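Local coordinates for protein glutathione reductase (Bartonella henselae, PDB 3O0H) that probably catalyses the NADPH-dependent reduction of glutathione disulfide to glutathione, working as an FAD-containing flavoenzyme of the pyridine nucleotide-disulphide oxidoreductase family, at residues 25-39 and 50-64. Sequence-based numbering, arbitrary orientation. Where two conformers were deposited one is given.
Sequences FDFDLFVIGSGSGGV and KRVAIAEEYRIGGTC. With FAD (flavin-adenine dinucleotide), chain H.
Val-31 N donates to Ala-53 O where strands 29-32 and 52-55 pair in parallel, 16° apart, as the two strands of the beta-alpha-beta unit of a Rossmann-type FAD-binding fold. Other backbone bonds fix the register: Arg-51 O accepts from Asp-28 N and Leu-29 N, Leu-29 O from Ala-53 N and Val-31 O from Ala-55 N, and Gly-33 N closes the ladder on Ala-55 O (2.8 Å).

Apolar contacts follow the alternation of the strands: Ala-53 CB and Ala-55 CB touch the Phe-30 ring, and on the opposite face Val-31 CG1 meets Ile-54 CD1. From before the corner at Asp-28, the Phe-27 ring lies over Ala-53 CB, 3° off its normal, a CH-pi contact. At the strand entry, Arg-51 N donates to Asp-28 OD2 (2.8 Å) on its anti side, whereas the guanidinium, bent back at chi3 (-53°), sends NH2 almost straight to Phe-25 O (2.9 Å).

Beyond the strands lies the cofactor. Gly-33, Gly-35 and Gly-38 fit the GxGxxG pattern; Gly-33 CA approaches FAD O4B, and Gly-35 CA FAD O5B, to 3.2 Å. Gly-37 N binds FAD O1P (2.9 Å), while Thr-63 N reaches O2A from the other segment. Glu-56 OE1 accepts from both Ser-34 N (2.9 Å) and the ribose O3B, tying glycine-rich loop, carboxylate and ribose together. Its OE2 accepts hydrogen bonds from FAD O2B and, at its anti lone pair, from Tyr-58 N (2.8 Å).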
ATOM      1  N   PHE B  25      33.825 -23.038 -29.331  1.00 29.37           N
ATOM      2  CA  PHE B  25      32.958 -23.578 -28.289  1.00 25.66           C
ATOM      3  C   PHE B  25      31.562 -23.827 -28.788  1.00 24.13           C
ATOM      4  O   PHE B  25      31.091 -23.162 -29.726  1.00 22.27           O
ATOM      5  CB  PHE B  25      32.936 -22.594 -27.120  1.00 24.92           C
ATOM      6  CG  PHE B  25      34.276 -22.392 -26.485  1.00 25.68           C
ATOM      7  CD1 PHE B  25      34.882 -23.416 -25.797  1.00 27.65           C
ATOM      8  CD2 PHE B  25      34.955 -21.185 -26.624  1.00 29.47           C
ATOM      9  CE1 PHE B  25      36.139 -23.255 -25.225  1.00 28.06           C
ATOM     10  CE2 PHE B  25      36.205 -21.015 -26.039  1.00 27.81           C
ATOM     11  CZ  PHE B  25      36.787 -22.043 -25.334  1.00 26.84           C
ATOM     12  N   ASP B  26      30.866 -24.783 -28.158  1.00 21.99           N
ATOM     13  CA  ASP B  26      29.510 -25.071 -28.579  1.00 21.90           C
ATOM     14  C   ASP B  26      28.602 -23.862 -28.344  1.00 20.88           C
ATOM     15  O   ASP B  26      27.717 -23.614 -29.132  1.00 23.09           O
ATOM     16  CB  ASP B  26      28.902 -26.286 -27.843  1.00 22.11           C
ATOM     17  CG  ASP B  26      29.636 -27.583 -28.112  1.00 23.27           C
ATOM     18  OD1 ASP B  26      30.059 -27.817 -29.262  1.00 22.47           O
ATOM     19  OD2 ASP B  26      29.805 -28.340 -27.137  1.00 17.60           O
ATOM     20  N   PHE B  27      28.832 -23.103 -27.281  1.00 18.10           N
ATOM     21  CA  PHE B  27      28.009 -21.922 -26.961  1.00 17.40           C
ATOM     22  C   PHE B  27      28.881 -20.761 -26.498  1.00 17.28           C
ATOM     23  O   PHE B  27      29.952 -20.977 -25.952  1.00 16.90           O
ATOM     24  CB  PHE B  27      26.974 -22.226 -25.860  1.00 15.86           C
ATOM     25  CG  PHE B  27      25.977 -23.212 -26.247  1.00 16.80           C
ATOM     26  CD1 PHE B  27      24.808 -22.824 -26.891  1.00 17.67           C
ATOM     27  CD2 PHE B  27      26.193 -24.567 -25.990  1.00 17.00           C
ATOM     28  CE1 PHE B  27      23.842 -23.783 -27.268  1.00 21.52           C
ATOM     29  CE2 PHE B  27      25.247 -25.534 -26.413  1.00 19.76           C
ATOM     30  CZ  PHE B  27      24.090 -25.147 -27.040  1.00 21.45           C
ATOM     31  N   ASP B  28      28.388 -19.534 -26.699  1.00 17.35           N
ATOM     32  CA  ASP B  28      29.069 -18.329 -26.196  1.00 17.24           C
ATOM     33  C   ASP B  28      28.945 -18.252 -24.665  1.00 16.01           C
ATOM     34  O   ASP B  28      29.874 -17.807 -23.957  1.00 15.15           O
ATOM     35  CB  ASP B  28      28.484 -17.046 -26.798  1.00 17.04           C
ATOM     36  CG  ASP B  28      28.651 -16.956 -28.310  1.00 21.65           C
ATOM     37  OD1 ASP B  28      29.735 -17.296 -28.813  1.00 22.27           O
ATOM     38  OD2 ASP B  28      27.668 -16.543 -28.965  1.00 21.47           O
ATOM     39  N   LEU B  29      27.796 -18.720 -24.176  1.00 15.06           N
ATOM     40  CA  LEU B  29      27.454 -18.696 -22.773  1.00 14.59           C
ATOM     41  C   LEU B  29      26.603 -19.900 -22.426  1.00 13.72           C
ATOM     42  O   LEU B  29      25.579 -20.186 -23.099  1.00 14.24           O
ATOM     43  CB  LEU B  29      26.653 -17.436 -22.455  1.00 14.51           C
ATOM     44  CG  LEU B  29      26.141 -17.304 -21.021  1.00 15.10           C
ATOM     45  CD1 LEU B  29      27.303 -17.140 -20.055  1.00 15.22           C
ATOM     46  CD2 LEU B  29      25.191 -16.112 -20.955  1.00 14.21           C
ATOM     47  N   PHE B  30      26.994 -20.562 -21.346  1.00 13.26           N
ATOM     48  CA  PHE B  30      26.238 -21.667 -20.735  1.00 12.62           C
ATOM     49  C   PHE B  30      25.878 -21.239 -19.332  1.00 12.05           C
ATOM     50  O   PHE B  30      26.765 -20.983 -18.489  1.00 10.71           O
ATOM     51  CB  PHE B  30      27.064 -22.954 -20.679  1.00 12.96           C
ATOM     52  CG  PHE B  30      26.282 -24.195 -20.360  1.00 13.45           C
ATOM     53  CD1 PHE B  30      25.818 -24.428 -19.078  1.00 13.58           C
ATOM     54  CD2 PHE B  30      26.038 -25.156 -21.350  1.00 16.12           C
ATOM     55  CE1 PHE B  30      25.130 -25.623 -18.749  1.00 14.91           C
ATOM     56  CE2 PHE B  30      25.353 -26.298 -21.062  1.00 16.86           C
ATOM     57  CZ  PHE B  30      24.888 -26.552 -19.731  1.00 16.45           C
ATOM     58  N   VAL B  31      24.577 -21.245 -19.058  1.00 12.51           N
ATOM     59  CA  VAL B  31      24.063 -20.837 -17.743  1.00 11.73           C
ATOM     60  C   VAL B  31      23.628 -22.081 -16.977  1.00 12.78           C
ATOM     61  O   VAL B  31      22.846 -22.879 -17.494  1.00 12.13           O
ATOM     62  CB  VAL B  31      22.932 -19.844 -17.875  1.00 12.64           C
ATOM     63  CG1 VAL B  31      22.382 -19.405 -16.468  1.00 11.08           C
ATOM     64  CG2 VAL B  31      23.405 -18.626 -18.680  1.00  8.63           C
ATOM     65  N   ILE B  32      24.118 -22.215 -15.736  1.00 11.74           N
ATOM     66  CA  ILE B  32      23.772 -23.351 -14.881  1.00 12.48           C
ATOM     67  C   ILE B  32      22.711 -22.928 -13.896  1.00 12.13           C
ATOM     68  O   ILE B  32      23.006 -22.236 -12.948  1.00 11.89           O
ATOM     69  CB  ILE B  32      24.996 -23.948 -14.114  1.00 11.53           C
ATOM     70  CG1 ILE B  32      26.145 -24.232 -15.085  1.00 12.18           C
ATOM     71  CG2 ILE B  32      24.589 -25.266 -13.359  1.00 10.79           C
ATOM     72  CD1 ILE B  32      27.562 -24.594 -14.395  1.00 12.08           C
ATOM     73  N   GLY B  33      21.465 -23.338 -14.168  1.00 13.03           N
ATOM     74  CA  GLY B  33      20.309 -23.054 -13.307  1.00 11.73           C
ATOM     75  C   GLY B  33      19.429 -21.969 -13.946  1.00 12.22           C
ATOM     76  O   GLY B  33      19.911 -20.949 -14.351  1.00 11.51           O
ATOM     77  N   SER B  34      18.140 -22.259 -14.079  1.00 13.21           N
ATOM     78  CA  SER B  34      17.182 -21.368 -14.682  0.60 13.94           C
ATOM     79  C   SER B  34      16.271 -20.750 -13.638  1.00 14.27           C
ATOM     80  O   SER B  34      15.068 -20.708 -13.829  1.00 15.95           O
ATOM     81  CB  SER B  34      16.367 -22.109 -15.741  0.60 13.97           C
ATOM     82  OG  SER B  34      15.679 -21.196 -16.586  0.60 14.58           O
ATOM     83  N   GLY B  35      16.834 -20.262 -12.533  1.00 14.31           N
ATOM     84  CA  GLY B  35      16.022 -19.557 -11.544  1.00 13.40           C
ATOM     85  C   GLY B  35      16.007 -18.058 -11.791  1.00 13.82           C
ATOM     86  O   GLY B  35      16.251 -17.597 -12.903  1.00 13.37           O
ATOM     87  N   SER B  36      15.719 -17.288 -10.744  1.00 13.58           N
ATOM     88  CA  SER B  36      15.508 -15.853 -10.900  1.00 13.90           C
ATOM     89  C   SER B  36      16.661 -15.163 -11.668  1.00 14.56           C
ATOM     90  O   SER B  36      16.416 -14.365 -12.616  1.00 12.88           O
ATOM     91  CB  SER B  36      15.286 -15.200  -9.544  1.00 14.27           C
ATOM     92  OG  SER B  36      14.107 -15.740  -8.933  1.00 16.46           O
ATOM     93  N   GLY B  37      17.891 -15.486 -11.269  1.00 13.09           N
ATOM     94  CA  GLY B  37      19.079 -14.887 -11.837  1.00 13.74           C
ATOM     95  C   GLY B  37      19.453 -15.492 -13.185  1.00 13.63           C
ATOM     96  O   GLY B  37      19.674 -14.762 -14.146  1.00 13.33           O
ATOM     97  N   GLY B  38      19.511 -16.827 -13.242  1.00 12.97           N
ATOM     98  CA  GLY B  38      19.902 -17.533 -14.468  1.00 12.83           C
ATOM     99  C   GLY B  38      19.003 -17.240 -15.651  1.00 13.89           C
ATOM    100  O   GLY B  38      19.466 -17.031 -16.772  1.00 13.84           O
ATOM    101  N   VAL B  39      17.698 -17.249 -15.407  1.00 15.58           N
ATOM    102  CA  VAL B  39      16.746 -17.089 -16.508  1.00 15.88           C
ATOM    103  C   VAL B  39      16.805 -15.670 -17.046  1.00 16.48           C
ATOM    104  O   VAL B  39      16.693 -15.460 -18.289  1.00 17.16           O
ATOM    105  CB  VAL B  39      15.325 -17.546 -16.092  1.00 17.08           C
ATOM    106  CG1 VAL B  39      14.644 -16.500 -15.223  1.00 18.03           C
ATOM    107  CG2 VAL B  39      14.503 -17.877 -17.331  1.00 17.97           C
ATOM    108  N   LYS B  50      23.739 -13.662 -28.772  1.00 24.57           N
ATOM    109  CA  LYS B  50      24.753 -14.698 -28.402  1.00 23.34           C
ATOM    110  C   LYS B  50      24.115 -16.083 -28.497  1.00 22.53           C
ATOM    111  O   LYS B  50      22.890 -16.214 -28.446  1.00 20.97           O
ATOM    112  CB  LYS B  50      25.269 -14.502 -26.984  1.00 22.12           C
ATOM    113  CG  LYS B  50      25.878 -13.145 -26.710  1.00 27.15           C
ATOM    114  CD  LYS B  50      27.068 -12.858 -27.593  1.00 31.16           C
ATOM    115  CE  LYS B  50      27.576 -11.459 -27.358  1.00 36.24           C
ATOM    116  NZ  LYS B  50      28.712 -11.171 -28.279  1.00 37.99           N
ATOM    117  N   ARG B  51      24.952 -17.091 -28.695  1.00 21.50           N
ATOM    118  CA  ARG B  51      24.519 -18.486 -28.667  1.00 21.65           C
ATOM    119  C   ARG B  51      24.599 -18.957 -27.212  1.00 18.74           C
ATOM    120  O   ARG B  51      25.663 -19.003 -26.616  1.00 17.85           O
ATOM    121  CB  ARG B  51      25.401 -19.330 -29.586  1.00 23.00           C
ATOM    122  CG  ARG B  51      25.525 -18.733 -30.979  1.00 29.16           C
ATOM    123  CD  ARG B  51      26.546 -19.458 -31.874  1.00 35.56           C
ATOM    124  NE  ARG B  51      27.849 -19.570 -31.219  1.00 38.63           N
ATOM    125  CZ  ARG B  51      28.445 -20.719 -30.892  1.00 42.00           C
ATOM    126  NH1 ARG B  51      27.888 -21.887 -31.219  1.00 45.57           N
ATOM    127  NH2 ARG B  51      29.630 -20.704 -30.267  1.00 40.38           N
ATOM    128  N   VAL B  52      23.454 -19.237 -26.622  1.00 18.43           N
ATOM    129  CA  VAL B  52      23.369 -19.437 -25.161  1.00 16.76           C
ATOM    130  C   VAL B  52      22.645 -20.756 -24.906  1.00 15.94           C
ATOM    131  O   VAL B  52      21.728 -21.124 -25.647  1.00 17.65           O
ATOM    132  CB  VAL B  52      22.568 -18.272 -24.512  1.00 16.96           C
ATOM    133  CG1 VAL B  52      22.454 -18.472 -22.994  1.00 15.05           C
ATOM    134  CG2 VAL B  52      23.143 -16.899 -24.879  1.00 16.36           C
ATOM    135  N   ALA B  53      23.062 -21.460 -23.876  1.00 14.56           N
ATOM    136  CA  ALA B  53      22.390 -22.661 -23.383  1.00 14.49           C
ATOM    137  C   ALA B  53      22.128 -22.467 -21.914  1.00 13.44           C
ATOM    138  O   ALA B  53      22.851 -21.728 -21.244  1.00 12.82           O
ATOM    139  CB  ALA B  53      23.270 -23.925 -23.593  1.00 13.99           C
ATOM    140  N   ILE B  54      21.079 -23.106 -21.409  1.00 13.56           N
ATOM    141  CA  ILE B  54      20.782 -23.074 -19.981  1.00 13.77           C
ATOM    142  C   ILE B  54      20.424 -24.509 -19.560  1.00 14.70           C
ATOM    143  O   ILE B  54      19.692 -25.213 -20.281  1.00 15.64           O
ATOM    144  CB  ILE B  54      19.662 -22.066 -19.628  1.00 14.27           C
ATOM    145  CG1 ILE B  54      19.524 -21.875 -18.094  1.00 13.31           C
ATOM    146  CG2 ILE B  54      18.305 -22.472 -20.343  1.00 14.63           C
ATOM    147  CD1 ILE B  54      18.788 -20.562 -17.679  1.00 13.25           C
ATOM    148  N   ALA B  55      20.956 -24.918 -18.408  1.00 14.49           N
ATOM    149  CA  ALA B  55      20.643 -26.219 -17.837  1.00 13.78           C
ATOM    150  C   ALA B  55      19.748 -25.984 -16.655  1.00 13.17           C
ATOM    151  O   ALA B  55      20.056 -25.136 -15.807  1.00 13.11           O
ATOM    152  CB  ALA B  55      21.930 -26.993 -17.421  1.00 12.33           C
ATOM    153  N   GLU B  56      18.669 -26.762 -16.597  1.00 13.88           N
ATOM    154  CA  GLU B  56      17.743 -26.790 -15.450  1.00 13.53           C
ATOM    155  C   GLU B  56      17.405 -28.216 -15.077  1.00 14.16           C
ATOM    156  O   GLU B  56      16.819 -28.974 -15.880  1.00 14.45           O
ATOM    157  CB  GLU B  56      16.457 -26.037 -15.781  1.00 13.31           C
ATOM    158  CG  GLU B  56      15.429 -26.006 -14.656  1.00 14.15           C
ATOM    159  CD  GLU B  56      16.022 -25.646 -13.302  1.00 13.30           C
ATOM    160  OE1 GLU B  56      16.563 -24.521 -13.147  1.00 15.36           O
ATOM    161  OE2 GLU B  56      15.914 -26.483 -12.405  1.00 13.95           O
ATOM    162  N   GLU B  57      17.787 -28.608 -13.869  1.00 13.53           N
ATOM    163  CA  GLU B  57      17.606 -29.987 -13.429  1.00 14.71           C
ATOM    164  C   GLU B  57      16.199 -30.288 -12.917  1.00 15.27           C
ATOM    165  O   GLU B  57      15.839 -31.468 -12.776  1.00 15.52           O
ATOM    166  CB  GLU B  57      18.641 -30.368 -12.351  1.00 15.05           C
ATOM    167  CG  GLU B  57      18.501 -29.600 -11.018  1.00 14.38           C
ATOM    168  CD  GLU B  57      19.591 -29.887  -9.999  1.00 16.35           C
ATOM    169  OE1 GLU B  57      20.459 -30.752 -10.205  1.00 14.65           O
ATOM    170  OE2 GLU B  57      19.521 -29.286  -8.930  1.00 18.15           O
ATOM    171  N   TYR B  58      15.448 -29.247 -12.579  1.00 14.40           N
ATOM    172  CA  TYR B  58      14.138 -29.401 -12.031  1.00 15.64           C
ATOM    173  C   TYR B  58      13.113 -28.695 -12.901  1.00 15.53           C
ATOM    174  O   TYR B  58      12.677 -29.254 -13.913  1.00 17.00           O
ATOM    175  CB  TYR B  58      14.096 -28.967 -10.535  1.00 15.32           C
ATOM    176  CG  TYR B  58      12.792 -29.323  -9.853  1.00 18.51           C
ATOM    177  CD1 TYR B  58      12.003 -28.362  -9.217  1.00 19.17           C
ATOM    178  CD2 TYR B  58      12.334 -30.652  -9.861  1.00 24.66           C
ATOM    179  CE1 TYR B  58      10.796 -28.719  -8.603  1.00 22.22           C
ATOM    180  CE2 TYR B  58      11.163 -30.998  -9.254  1.00 26.43           C
ATOM    181  CZ  TYR B  58      10.389 -30.022  -8.631  1.00 23.18           C
ATOM    182  OH  TYR B  58       9.196 -30.409  -8.054  1.00 25.60           O
ATOM    183  N   ARG B  59      12.700 -27.491 -12.527  1.00 14.57           N
ATOM    184  CA  ARG B  59      11.690 -26.780 -13.298  1.00 15.24           C
ATOM    185  C   ARG B  59      12.104 -25.338 -13.645  1.00 14.21           C
ATOM    186  O   ARG B  59      12.667 -24.558 -12.828  1.00 14.82           O
ATOM    187  CB  ARG B  59      10.350 -26.802 -12.575  1.00 15.47           C
ATOM    188  CG  ARG B  59       9.761 -28.209 -12.440  1.00 17.94           C
ATOM    189  CD  ARG B  59       8.498 -28.163 -11.636  1.00 20.63           C
ATOM    190  NE  ARG B  59       7.414 -27.550 -12.368  1.00 20.92           N
ATOM    191  CZ  ARG B  59       6.149 -27.495 -11.945  1.00 23.44           C
ATOM    192  NH1 ARG B  59       5.788 -27.994 -10.759  1.00 22.02           N
ATOM    193  NH2 ARG B  59       5.240 -26.904 -12.705  1.00 21.94           N
ATOM    194  N   ILE B  60      11.816 -24.986 -14.873  1.00 15.04           N
ATOM    195  CA  ILE B  60      12.186 -23.674 -15.404  1.00 15.76           C
ATOM    196  C   ILE B  60      11.508 -22.554 -14.589  1.00 15.33           C
ATOM    197  O   ILE B  60      10.303 -22.611 -14.303  1.00 14.52           O
ATOM    198  CB  ILE B  60      11.800 -23.539 -16.881  1.00 16.75           C
ATOM    199  CG1 ILE B  60      12.616 -24.503 -17.766  1.00 20.19           C
ATOM    200  CG2 ILE B  60      12.041 -22.110 -17.347  1.00 14.53           C
ATOM    201  CD1 ILE B  60      14.085 -24.130 -17.824  1.00 22.18           C
ATOM    202  N   GLY B  61      12.290 -21.561 -14.162  1.00 15.01           N
ATOM    203  CA  GLY B  61      11.738 -20.512 -13.329  1.00 14.91           C
ATOM    204  C   GLY B  61      12.373 -20.437 -11.963  1.00 15.03           C
ATOM    205  O   GLY B  61      12.511 -19.339 -11.425  1.00 15.77           O
ATOM    206  N   GLY B  62      12.770 -21.592 -11.421  1.00 14.24           N
ATOM    207  CA  GLY B  62      13.557 -21.656 -10.196  1.00 14.45           C
ATOM    208  C   GLY B  62      12.752 -21.639  -8.907  1.00 14.01           C
ATOM    209  O   GLY B  62      11.532 -21.813  -8.907  1.00 15.09           O
ATOM    210  N   THR B  63      13.429 -21.301  -7.825  1.00 13.68           N
ATOM    211  CA  THR B  63      12.895 -21.566  -6.512  1.00 14.05           C
ATOM    212  C   THR B  63      11.701 -20.676  -6.194  1.00 14.18           C
ATOM    213  O   THR B  63      10.706 -21.136  -5.623  1.00 13.71           O
ATOM    214  CB  THR B  63      13.992 -21.437  -5.442  1.00 14.24           C
ATOM    215  OG1 THR B  63      14.986 -22.430  -5.727  1.00 14.44           O
ATOM    216  CG2 THR B  63      13.395 -21.671  -4.026  1.00 13.05           C
ATOM    217  N   CYS B  64      11.809 -19.415  -6.554  1.00 14.42           N
ATOM    218  CA  CYS B  64      10.791 -18.435  -6.203  1.00 14.18           C
ATOM    219  C   CYS B  64       9.478 -18.741  -6.955  1.00 15.31           C
ATOM    220  O   CYS B  64       8.420 -18.805  -6.328  1.00 15.84           O
ATOM    221  CB  CYS B  64      11.261 -17.047  -6.543  1.00 14.90           C
ATOM    222  SG  CYS B  64      10.033 -15.779  -6.202  1.00 19.22           S
TER
HETATM  223  PA  FAD H 500      17.065 -20.203  -7.824  1.00 12.80           P
HETATM  224  O1A FAD H 500      16.943 -21.049  -6.593  1.00 12.38           O
HETATM  225  O2A FAD H 500      15.829 -19.414  -8.158  1.00 12.81           O
HETATM  226  O5B FAD H 500      17.492 -21.050  -9.110  1.00 11.58           O
HETATM  227  C5B FAD H 500      18.503 -22.035  -9.111  1.00 12.86           C
HETATM  228  C4B FAD H 500      18.070 -23.058 -10.141  1.00 11.36           C
HETATM  229  O4B FAD H 500      19.146 -23.912 -10.499  1.00 13.53           O
HETATM  230  C3B FAD H 500      16.938 -23.967  -9.675  1.00 11.40           C
HETATM  231  O3B FAD H 500      15.877 -23.965 -10.635  1.00 14.23           O
HETATM  232  C2B FAD H 500      17.570 -25.342  -9.579  1.00 13.87           C
HETATM  233  O2B FAD H 500      16.654 -26.350  -9.934  1.00 13.57           O
HETATM  234  C1B FAD H 500      18.671 -25.292 -10.583  1.00 12.14           C
HETATM  235  N9A FAD H 500      19.936 -26.015 -10.374  1.00 11.65           N
HETATM  236  C8A FAD H 500      20.731 -26.013  -9.266  1.00  9.30           C
HETATM  237  N7A FAD H 500      21.857 -26.683  -9.554  1.00  9.28           N
HETATM  238  C5A FAD H 500      21.769 -27.100 -10.851  1.00  9.21           C
HETATM  239  C6A FAD H 500      22.641 -27.744 -11.689  1.00 11.56           C
HETATM  240  N6A FAD H 500      23.845 -28.181 -11.288  1.00 11.03           N
HETATM  241  N1A FAD H 500      22.261 -27.993 -12.985  1.00 11.19           N
HETATM  242  C2A FAD H 500      21.036 -27.552 -13.430  1.00 13.23           C
HETATM  243  N3A FAD H 500      20.184 -26.883 -12.616  1.00 12.87           N
HETATM  244  C4A FAD H 500      20.591 -26.636 -11.363  1.00 11.87           C
HETATM  245  N1  FAD H 500      12.759 -14.190  -2.051  1.00 13.72           N
HETATM  246  C2  FAD H 500      12.138 -12.961  -2.133  1.00 11.18           C
HETATM  247  O2  FAD H 500      12.688 -11.960  -2.659  1.00 12.68           O
HETATM  248  N3  FAD H 500      10.899 -12.822  -1.644  1.00 12.28           N
HETATM  249  C4  FAD H 500      10.191 -13.873  -1.086  1.00 14.17           C
HETATM  250  O4  FAD H 500       9.036 -13.643  -0.705  1.00 13.93           O
HETATM  251  C4X FAD H 500      10.810 -15.120  -0.998  1.00 11.92           C
HETATM  252  N5  FAD H 500      10.163 -16.206  -0.475  1.00 14.92           N
HETATM  253  C5X FAD H 500      10.822 -17.434  -0.456  1.00 11.58           C
HETATM  254  C6  FAD H 500      10.155 -18.515   0.094  1.00 11.57           C
HETATM  255  C7  FAD H 500      10.753 -19.768   0.130  1.00 12.69           C
HETATM  256  C7M FAD H 500       9.972 -20.924   0.730  1.00 14.26           C
HETATM  257  C8  FAD H 500      12.020 -19.937  -0.392  1.00 10.10           C
HETATM  258  C8M FAD H 500      12.711 -21.284  -0.329  1.00 10.35           C
HETATM  259  C9  FAD H 500      12.707 -18.851  -0.921  1.00  9.20           C
HETATM  260  C9A FAD H 500      12.105 -17.588  -0.948  1.00  8.53           C
HETATM  261  N10 FAD H 500      12.742 -16.477  -1.474  1.00 12.23           N
HETATM  262  C10 FAD H 500      12.096 -15.268  -1.519  1.00 12.02           C
HETATM  263  C1' FAD H 500      14.117 -16.540  -2.011  1.00 10.35           C
HETATM  264  C2' FAD H 500      14.186 -16.684  -3.510  1.00 12.33           C
HETATM  265  O2' FAD H 500      13.545 -17.891  -3.878  1.00 12.21           O
HETATM  266  C3' FAD H 500      15.638 -16.726  -3.908  1.00 10.98           C
HETATM  267  O3' FAD H 500      16.406 -15.683  -3.336  1.00 12.45           O
HETATM  268  C4' FAD H 500      15.769 -16.779  -5.415  1.00 13.31           C
HETATM  269  O4' FAD H 500      15.022 -17.901  -5.895  1.00 14.55           O
HETATM  270  C5' FAD H 500      17.225 -16.947  -5.828  1.00 11.45           C
HETATM  271  O5' FAD H 500      17.347 -16.930  -7.268  1.00 11.35           O
HETATM  272  P   FAD H 500      18.579 -17.757  -7.881  1.00 10.72           P
HETATM  273  O1P FAD H 500      18.668 -17.501  -9.368  1.00 14.03           O
HETATM  274  O2P FAD H 500      19.843 -17.419  -7.121  1.00 10.01           O
HETATM  275  O3P FAD H 500      18.360 -19.294  -7.561  1.00 10.76           O
HETATM  276  O   HOH W   1      12.867 -18.285  -9.013  1.00 16.51           O